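PDB 4MBO: serine-rich Repeat Adhesion Glycoprotein (Srr1) from Streptococcus agalactiae, which binds host fibrinogen as a bacterial surface adhesin, the crystallised fragment being made of immunoglobulin-like beta domains. Local coordinates for residues 237-242 against 250-255; 296-299 against 305-308; 47-52 against 58-63. All coordinates share one frame; numbering follows the deposited sequence. Where two conformers were deposited one is given.

Contact 1: 237-242 against 250-255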
loop_
_atom_site.group_PDB
_atom_site.type_symbol
_atom_site.label_atom_id
_atom_site.label_comp_id
_atom_site.label_asym_id
_atom_site.label_seq_id
_atom_site.Cartn_x
_atom_site.Cartn_y
_atom_site.Cartn_z
ATOM N N SER A 237 16.727 5.112 -11.408
ATOM C CA SER A 237 15.795 3.982 -11.247
ATOM C C SER A 237 16.163 2.998 -10.148
ATOM O O SER A 237 15.286 2.310 -9.622
ATOM C CB SER A 237 15.641 3.192 -12.557
ATOM O OG SER A 237 16.850 2.579 -12.906
ATOM N N LYS A 238 17.449 2.912 -9.815
ATOM C CA LYS A 238 17.911 1.968 -8.790
ATOM C C LYS A 238 17.372 2.320 -7.395
ATOM O O LYS A 238 17.501 1.525 -6.453
ATOM C CB LYS A 238 19.438 1.909 -8.742
ATOM C CG LYS A 238 20.057 3.104 -8.059
ATOM C CD LYS A 238 21.560 2.956 -7.900
ATOM C CE LYS A 238 22.105 4.098 -7.073
ATOM N NZ LYS A 238 21.738 5.388 -7.709
ATOM N N ASN A 239 16.803 3.514 -7.253
ATOM C CA ASN A 239 16.207 3.939 -5.982
ATOM C C ASN A 239 14.700 3.698 -5.878
ATOM O O ASN A 239 14.115 3.949 -4.818
ATOM C CB ASN A 239 16.475 5.421 -5.768
ATOM C CG ASN A 239 17.938 5.728 -5.661
ATOM O OD1 ASN A 239 18.641 5.088 -4.893
ATOM N ND2 ASN A 239 18.427 6.708 -6.439
ATOM N N LEU A 240 14.093 3.230 -6.961
ATOM C CA LEU A 240 12.653 3.054 -7.002
ATOM C C LEU A 240 12.223 1.691 -6.453
ATOM O O LEU A 240 12.881 0.666 -6.695
ATOM C CB LEU A 240 12.134 3.170 -8.430
ATOM C CG LEU A 240 12.374 4.523 -9.106
ATOM C CD1 LEU A 240 11.926 4.400 -10.553
ATOM C CD2 LEU A 240 11.654 5.672 -8.428
ATOM N N THR A 241 11.118 1.694 -5.723
ATOM C CA THR A 241 10.512 0.457 -5.236
ATOM C C THR A 241 9.343 0.110 -6.174
ATOM O O THR A 241 8.967 0.895 -7.053
ATOM C CB THR A 241 9.967 0.640 -3.795
ATOM O OG1 THR A 241 8.918 1.632 -3.809
ATOM C CG2 THR A 241 11.083 1.015 -2.862
ATOM N N ASP A 242 8.748 -1.063 -5.996
ATOM C CA ASP A 242 7.602 -1.470 -6.775
ATOM C C ASP A 242 6.291 -1.041 -6.082
ATOM O O ASP A 242 5.269 -0.798 -6.733
ATOM C CB ASP A 242 7.631 -2.992 -6.987
ATOM C CG ASP A 242 8.866 -3.483 -7.773
ATOM O OD1 ASP A 242 9.360 -2.744 -8.671
ATOM O OD2 ASP A 242 9.331 -4.600 -7.487
ATOM N N SER A 250 14.150 11.649 0.905
ATOM C CA SER A 250 15.524 11.238 1.052
ATOM C C SER A 250 16.402 11.965 0.033
ATOM O O SER A 250 15.885 12.520 -0.941
ATOM C CB SER A 250 15.649 9.725 0.887
ATOM O OG SER A 250 15.754 9.342 -0.466
ATOM N N PRO A 251 17.728 11.947 0.245
ATOM C CA PRO A 251 18.714 12.563 -0.651
ATOM C C PRO A 251 18.717 12.018 -2.083
ATOM O O PRO A 251 19.225 12.670 -3.000
ATOM C CB PRO A 251 20.054 12.211 0.008
ATOM C CG PRO A 251 19.736 11.964 1.437
ATOM C CD PRO A 251 18.370 11.362 1.442
ATOM N N GLU A 252 18.143 10.834 -2.291
ATOM C CA GLU A 252 18.144 10.238 -3.612
ATOM C C GLU A 252 17.111 10.866 -4.534
ATOM O O GLU A 252 17.156 10.633 -5.736
ATOM C CB GLU A 252 17.891 8.740 -3.510
ATOM C CG GLU A 252 18.818 8.001 -2.544
ATOM C CD GLU A 252 20.302 8.207 -2.816
ATOM O OE1 GLU A 252 20.673 8.625 -3.944
ATOM O OE2 GLU A 252 21.115 7.933 -1.887
ATOM N N PHE A 253 16.189 11.648 -3.972
ATOM C CA PHE A 253 15.128 12.302 -4.765
ATOM C C PHE A 253 15.310 13.807 -4.805
ATOM O O PHE A 253 15.665 14.418 -3.797
ATOM C CB PHE A 253 13.740 12.002 -4.189
ATOM C CG PHE A 253 13.305 10.575 -4.364
ATOM C CD1 PHE A 253 12.636 10.185 -5.501
ATOM C CD2 PHE A 253 13.562 9.631 -3.390
ATOM C CE1 PHE A 253 12.224 8.887 -5.682
ATOM C CE2 PHE A 253 13.145 8.314 -3.556
ATOM C CZ PHE A 253 12.494 7.939 -4.701
ATOM N N GLU A 254 15.147 14.385 -5.988
ATOM C CA GLU A 254 15.219 15.823 -6.159
ATOM C C GLU A 254 13.860 16.285 -6.595
ATOM O O GLU A 254 13.295 15.721 -7.532
ATOM C CB GLU A 254 16.215 16.163 -7.276
ATOM C CG GLU A 254 16.371 17.635 -7.474
ATOM C CD GLU A 254 17.328 18.003 -8.590
ATOM O OE1 GLU A 254 17.697 17.146 -9.459
ATOM O OE2 GLU A 254 17.678 19.194 -8.615
ATOM N N ASP A 255 13.365 17.348 -5.988
ATOM C CA ASP A 255 12.058 17.892 -6.379
ATOM C C ASP A 255 12.211 18.825 -7.595
ATOM O O ASP A 255 12.869 19.872 -7.513
ATOM C CB ASP A 255 11.438 18.629 -5.208
ATOM C CG ASP A 255 9.988 18.979 -5.425
ATOM O OD1 ASP A 255 9.636 19.478 -6.511
ATOM O OD2 ASP A 255 9.218 18.784 -4.449
HETATM O O HOH W 1 21.104 7.862 -6.585
#
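E252 lies across the amide of N239, the two side chains crossing at about a right angle. It holds the third position of the type I turn S250–F253, which the backbone bond from F253 N to S250 O closes at 3.2 Å; the hydroxyl of S250 adds a weak bond to E252 N. From this turn E252 sets its CB against N239 ND2 at 3.6 Å, while E252 CG lies 3.7 Å from N239 OD1. The chain of E252 then bends at chi2 (-55°), bringing the carboxylate round to a shared water. That water donates to E252 OE1 (2.8 Å) and accepts from N239 ND2; in the conformer given, K238 NZ can also donate to it. F253 follows, its ring edge meeting L240: F253 CE1 is 4.3 Å from L240 CD2, and both side chains also rest on V285 of strand 283-290. A 3-10 turn (237-239) and a type I turn thus pack together in the connection between strands 229-235 and 254-255 of the adhesin domain. Their polar link is indirect: the water and the hydroxyl of T235, which bonds both N239 ND2 and E252 O, each bridge N239 to E252, so ND2 has two partners.

Contact 2: 296-299 against 305-308; sequences VLYS and NQTY
The phenol oxygen of Y298 accepts a hydrogen bond from the side-chain amide of Q306, with Q306 NE2 2.9 Å from Y298 OH. The N-H points nearly straight at the oxygen, 164° at the hydrogen, and the oxygen lies close to the amide plane, so the donor is well aimed. The two side chains come from opposite directions, Y298 from strand 295-302 and Q306 from the loop that follows it. The amide does more than donate: its other branch leans along the ring, placing Q306 OE1 3.4 Å from Y298 CE1. Ring and amide planes are 43° apart, so the oxygen approaches obliquely and the pair is not a flat stack. Q306 reaches this far because its chain is extended beyond CG (chi2 -173°). Its backbone takes up the left-handed helical region within the loop, and its CB is directed toward the strand. On the other side of the bond Y298 is a buried residue, whereas Q306 is partly exposed, so the amide brings a polar partner from the loop to a phenol oxygen carried by the sheet. The ring of Y298 also makes a cation-pi contact with K311 of strand 309-316. I212 of strand 210-215 touches both Y298 and Q306, giving the polar pair an apolar neighbour in common. Nearby, D303 OD1 accepts from the backbone N atoms of T307 and Y308, bracing the loop from within. The arrangement is that of a beta hairpin, strands 295-302 and 309-316 at one side of an antiparallel sheet, whose connecting loop folds a side chain back onto its own first strand.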
loop_
_atom_site.group_PDB
_atom_site.type_symbol
_atom_site.label_atom_id
_atom_site.label_comp_id
_atom_site.label_asym_id
_atom_site.label_seq_id
_atom_site.Cartn_x
_atom_site.Cartn_y
_atom_site.Cartn_z
ATOM N N VAL A 296 -10.905 4.213 -12.487
ATOM C CA VAL A 296 -9.621 3.696 -12.876
ATOM C C VAL A 296 -8.791 4.840 -13.452
ATOM O O VAL A 296 -9.184 5.468 -14.405
ATOM C CB VAL A 296 -9.772 2.634 -13.975
ATOM C CG1 VAL A 296 -8.410 2.061 -14.341
ATOM C CG2 VAL A 296 -10.735 1.524 -13.531
ATOM N N LEU A 297 -7.635 5.083 -12.865
ATOM C CA LEU A 297 -6.754 6.115 -13.385
ATOM C C LEU A 297 -5.728 5.445 -14.273
ATOM O O LEU A 297 -5.408 4.269 -14.096
ATOM C CB LEU A 297 -6.018 6.779 -12.239
ATOM C CG LEU A 297 -6.890 7.701 -11.361
ATOM C CD1 LEU A 297 -6.247 7.867 -9.977
ATOM C CD2 LEU A 297 -7.126 9.029 -12.083
ATOM N N TYR A 298 -5.177 6.214 -15.194
ATOM C CA TYR A 298 -4.098 5.727 -16.034
ATOM C C TYR A 298 -3.043 6.800 -16.159
ATOM O O TYR A 298 -3.283 7.999 -15.908
ATOM C CB TYR A 298 -4.550 5.369 -17.436
ATOM C CG TYR A 298 -5.017 6.543 -18.281
ATOM C CD1 TYR A 298 -4.106 7.325 -18.965
ATOM C CD2 TYR A 298 -6.373 6.855 -18.414
ATOM C CE1 TYR A 298 -4.504 8.401 -19.748
ATOM C CE2 TYR A 298 -6.790 7.924 -19.205
ATOM C CZ TYR A 298 -5.864 8.697 -19.876
ATOM O OH TYR A 298 -6.240 9.797 -20.665
ATOM N N SER A 299 -1.849 6.345 -16.510
ATOM C CA SER A 299 -0.702 7.230 -16.795
ATOM C C SER A 299 -0.004 6.780 -18.043
ATOM O O SER A 299 0.056 5.583 -18.343
ATOM C CB SER A 299 0.330 7.166 -15.656
ATOM O OG SER A 299 -0.244 7.564 -14.439
ATOM N N ASN A 305 -1.430 13.079 -27.765
ATOM C CA ASN A 305 -2.652 12.426 -28.270
ATOM C C ASN A 305 -2.758 10.935 -27.855
ATOM O O ASN A 305 -3.715 10.277 -28.191
ATOM C CB ASN A 305 -2.710 12.532 -29.827
ATOM C CG ASN A 305 -2.919 13.967 -30.341
ATOM O OD1 ASN A 305 -3.934 14.589 -30.081
ATOM N ND2 ASN A 305 -1.968 14.464 -31.125
ATOM N N GLN A 306 -1.780 10.423 -27.116
ATOM C CA GLN A 306 -1.779 9.019 -26.645
ATOM C C GLN A 306 -1.929 8.046 -27.794
ATOM O O GLN A 306 -2.749 7.128 -27.758
ATOM C CB GLN A 306 -2.894 8.780 -25.634
ATOM C CG GLN A 306 -2.910 9.757 -24.500
ATOM C CD GLN A 306 -3.931 9.353 -23.461
ATOM O OE1 GLN A 306 -3.995 8.184 -23.054
ATOM N NE2 GLN A 306 -4.689 10.295 -23.019
ATOM N N THR A 307 -1.149 8.309 -28.834
ATOM C CA THR A 307 -1.119 7.539 -30.024
ATOM C C THR A 307 -0.008 6.467 -30.024
ATOM O O THR A 307 -0.117 5.444 -30.698
ATOM C CB THR A 307 -0.909 8.510 -31.201
ATOM O OG1 THR A 307 -1.935 9.517 -31.143
ATOM C CG2 THR A 307 -0.979 7.775 -32.506
ATOM N N TYR A 308 1.092 6.783 -29.370
ATOM C CA TYR A 308 2.232 5.864 -29.264
ATOM C C TYR A 308 2.927 6.082 -27.922
ATOM O O TYR A 308 2.821 7.161 -27.318
ATOM C CB TYR A 308 3.222 5.991 -30.450
ATOM C CG TYR A 308 3.523 7.425 -30.859
ATOM C CD1 TYR A 308 4.509 8.158 -30.231
ATOM C CD2 TYR A 308 2.803 8.028 -31.874
ATOM C CE1 TYR A 308 4.772 9.458 -30.602
ATOM C CE2 TYR A 308 3.049 9.327 -32.272
ATOM C CZ TYR A 308 4.034 10.045 -31.633
ATOM O OH TYR A 308 4.334 11.342 -32.044
#

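Contact 3: 47-52 against 58-63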
loop_
_atom_site.group_PDB
_atom_site.type_symbol
_atom_site.label_atom_id
_atom_site.label_comp_id
_atom_site.label_asym_id
_atom_site.label_seq_id
_atom_site.Cartn_x
_atom_site.Cartn_y
_atom_site.Cartn_z
ATOM N N PHE A 47 -7.188 -15.352 15.824
ATOM C CA PHE A 47 -6.770 -15.773 17.151
ATOM C C PHE A 47 -7.979 -15.874 18.053
ATOM O O PHE A 47 -9.035 -15.302 17.775
ATOM C CB PHE A 47 -5.686 -14.835 17.739
ATOM C CG PHE A 47 -6.091 -13.402 17.873
ATOM C CD1 PHE A 47 -6.721 -12.951 19.023
ATOM C CD2 PHE A 47 -5.802 -12.500 16.858
ATOM C CE1 PHE A 47 -7.091 -11.612 19.142
ATOM C CE2 PHE A 47 -6.163 -11.171 16.982
ATOM C CZ PHE A 47 -6.807 -10.742 18.111
ATOM N N ALA A 48 -7.815 -16.605 19.154
ATOM C CA ALA A 48 -8.887 -16.768 20.107
ATOM C C ALA A 48 -8.282 -17.190 21.434
ATOM O O ALA A 48 -7.171 -17.745 21.480
ATOM C CB ALA A 48 -9.859 -17.829 19.621
ATOM N N PHE A 49 -9.018 -16.938 22.502
ATOM C CA PHE A 49 -8.618 -17.334 23.852
ATOM C C PHE A 49 -9.785 -17.128 24.821
ATOM O O PHE A 49 -10.830 -16.578 24.446
ATOM C CB PHE A 49 -7.401 -16.501 24.344
ATOM C CG PHE A 49 -7.650 -15.025 24.397
ATOM C CD1 PHE A 49 -8.212 -14.419 25.519
ATOM C CD2 PHE A 49 -7.314 -14.221 23.308
ATOM C CE1 PHE A 49 -8.449 -13.057 25.563
ATOM C CE2 PHE A 49 -7.573 -12.861 23.344
ATOM C CZ PHE A 49 -8.125 -12.277 24.467
ATOM N N SER A 50 -9.598 -17.609 26.043
ATOM C CA SER A 50 -10.479 -17.355 27.146
ATOM C C SER A 50 -9.693 -16.662 28.251
ATOM O O SER A 50 -8.474 -16.831 28.365
ATOM C CB SER A 50 -11.038 -18.656 27.721
ATOM O OG SER A 50 -11.904 -19.255 26.796
ATOM N N ILE A 51 -10.400 -15.898 29.087
ATOM C CA ILE A 51 -9.772 -15.245 30.242
ATOM C C ILE A 51 -10.833 -15.153 31.360
ATOM O O ILE A 51 -11.988 -14.755 31.113
ATOM C CB ILE A 51 -9.118 -13.884 29.861
ATOM C CG1 ILE A 51 -8.339 -13.331 31.048
ATOM C CG2 ILE A 51 -10.137 -12.861 29.362
ATOM C CD1 ILE A 51 -7.362 -12.247 30.666
ATOM N N ALA A 52 -10.479 -15.587 32.566
ATOM C CA ALA A 52 -11.447 -15.614 33.679
ATOM C C ALA A 52 -12.024 -14.250 34.026
ATOM O O ALA A 52 -13.237 -14.100 34.231
ATOM C CB ALA A 52 -10.801 -16.239 34.904
ATOM N N ASP A 58 -6.721 -2.862 31.387
ATOM C CA ASP A 58 -5.691 -3.889 31.180
ATOM C C ASP A 58 -5.585 -4.112 29.690
ATOM O O ASP A 58 -6.534 -3.830 28.933
ATOM C CB ASP A 58 -6.030 -5.234 31.815
ATOM C CG ASP A 58 -5.967 -5.219 33.281
ATOM O OD1 ASP A 58 -5.396 -4.266 33.883
ATOM O OD2 ASP A 58 -6.517 -6.208 33.836
ATOM N N VAL A 59 -4.448 -4.642 29.266
ATOM C CA VAL A 59 -4.201 -4.838 27.849
ATOM C C VAL A 59 -3.710 -6.235 27.533
ATOM O O VAL A 59 -3.280 -6.968 28.429
ATOM C CB VAL A 59 -3.149 -3.839 27.305
ATOM C CG1 VAL A 59 -3.609 -2.392 27.492
ATOM C CG2 VAL A 59 -1.797 -4.040 27.959
ATOM N N PHE A 60 -3.806 -6.612 26.262
ATOM C CA PHE A 60 -3.115 -7.804 25.758
ATOM C C PHE A 60 -2.595 -7.417 24.395
ATOM O O PHE A 60 -3.094 -6.468 23.776
ATOM C CB PHE A 60 -3.941 -9.101 25.769
ATOM C CG PHE A 60 -5.044 -9.151 24.769
ATOM C CD1 PHE A 60 -4.817 -9.659 23.486
ATOM C CD2 PHE A 60 -6.306 -8.695 25.089
ATOM C CE1 PHE A 60 -5.841 -9.724 22.563
ATOM C CE2 PHE A 60 -7.330 -8.745 24.156
ATOM C CZ PHE A 60 -7.089 -9.253 22.883
ATOM N N THR A 61 -1.552 -8.119 23.935
ATOM C CA THR A 61 -0.853 -7.725 22.736
ATOM C C THR A 61 -0.686 -8.870 21.762
ATOM O O THR A 61 -0.160 -9.928 22.136
ATOM C CB THR A 61 0.538 -7.166 23.128
ATOM O OG1 THR A 61 0.377 -6.152 24.150
ATOM C CG2 THR A 61 1.271 -6.559 21.962
ATOM N N VAL A 62 -1.090 -8.644 20.518
ATOM C CA VAL A 62 -0.807 -9.583 19.414
ATOM C C VAL A 62 0.387 -9.001 18.650
ATOM O O VAL A 62 0.321 -7.889 18.141
ATOM C CB VAL A 62 -2.007 -9.771 18.502
ATOM C CG1 VAL A 62 -1.665 -10.657 17.317
ATOM C CG2 VAL A 62 -3.171 -10.339 19.285
ATOM N N LYS A 63 1.480 -9.735 18.615
ATOM C CA LYS A 63 2.711 -9.257 17.984
ATOM C C LYS A 63 2.823 -9.752 16.560
ATOM O O LYS A 63 2.673 -10.934 16.314
ATOM C CB LYS A 63 3.898 -9.708 18.803
ATOM C CG LYS A 63 3.817 -9.322 20.276
ATOM C CD LYS A 63 5.000 -9.962 20.994
ATOM C CE LYS A 63 4.967 -9.779 22.478
ATOM N NZ LYS A 63 6.242 -10.366 22.982
#
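F49 drives the edge of its ring into the face of F60, a T-shaped pair with centroids 4.8 Å apart and planes at 76°. The touching atom is F49 CZ, which sits over the F60 ring toward its rim, 3.6 Å from F60 CZ. Two residues along each strand the roles change. F47 offers a face, and V62 CG2 stands over it, 3.9 Å from the ring centroid and 15° off the normal, a CH-pi contact. The valine reaches there with CG1 anti to its backbone N, which leaves CG2 to meet the ring. F47 also bridges the two pairs, its CE1 lying 4.1 Å from F60 CE1 at the edge of the F60 ring. All four side chains are buried, and the packing is wholly apolar. The strand segments 47-51 and 59-63 run roughly antiparallel, at 150°, with their axes 10.6 Å apart at closest approach, the spacing of two sheets laid face to face. Strand 43-51 lies between strands 20-25 and 116-126 in one sheet, while strand 59-64 lies between 139-145 and 101-106 in the other; L145 touches all four residues, and W106 meets both F49 and F60 in this immunoglobulin-like sandwich core.

From the N terminus, contact 3 comes first: the chain leaves strand 43-51, crosses a short loop and enters strand 59-64 in the facing sheet, so its closure joins the two sheets of the bacterial Ig domain. Far along, contact 1 closes the loop between strands 229-235 and 254-255, and contact 2 then folds the hairpin loop after strand 295-302 back onto that strand. The three follow in series, with neither nesting nor crossing. Contacts 1 and 2 both belong to the C-terminal fibrinogen-binding adhesin region, their centres about 24 Å apart, while contact 3 lies across the chain's centre from both, its centre about 41 Å from that of contact 1.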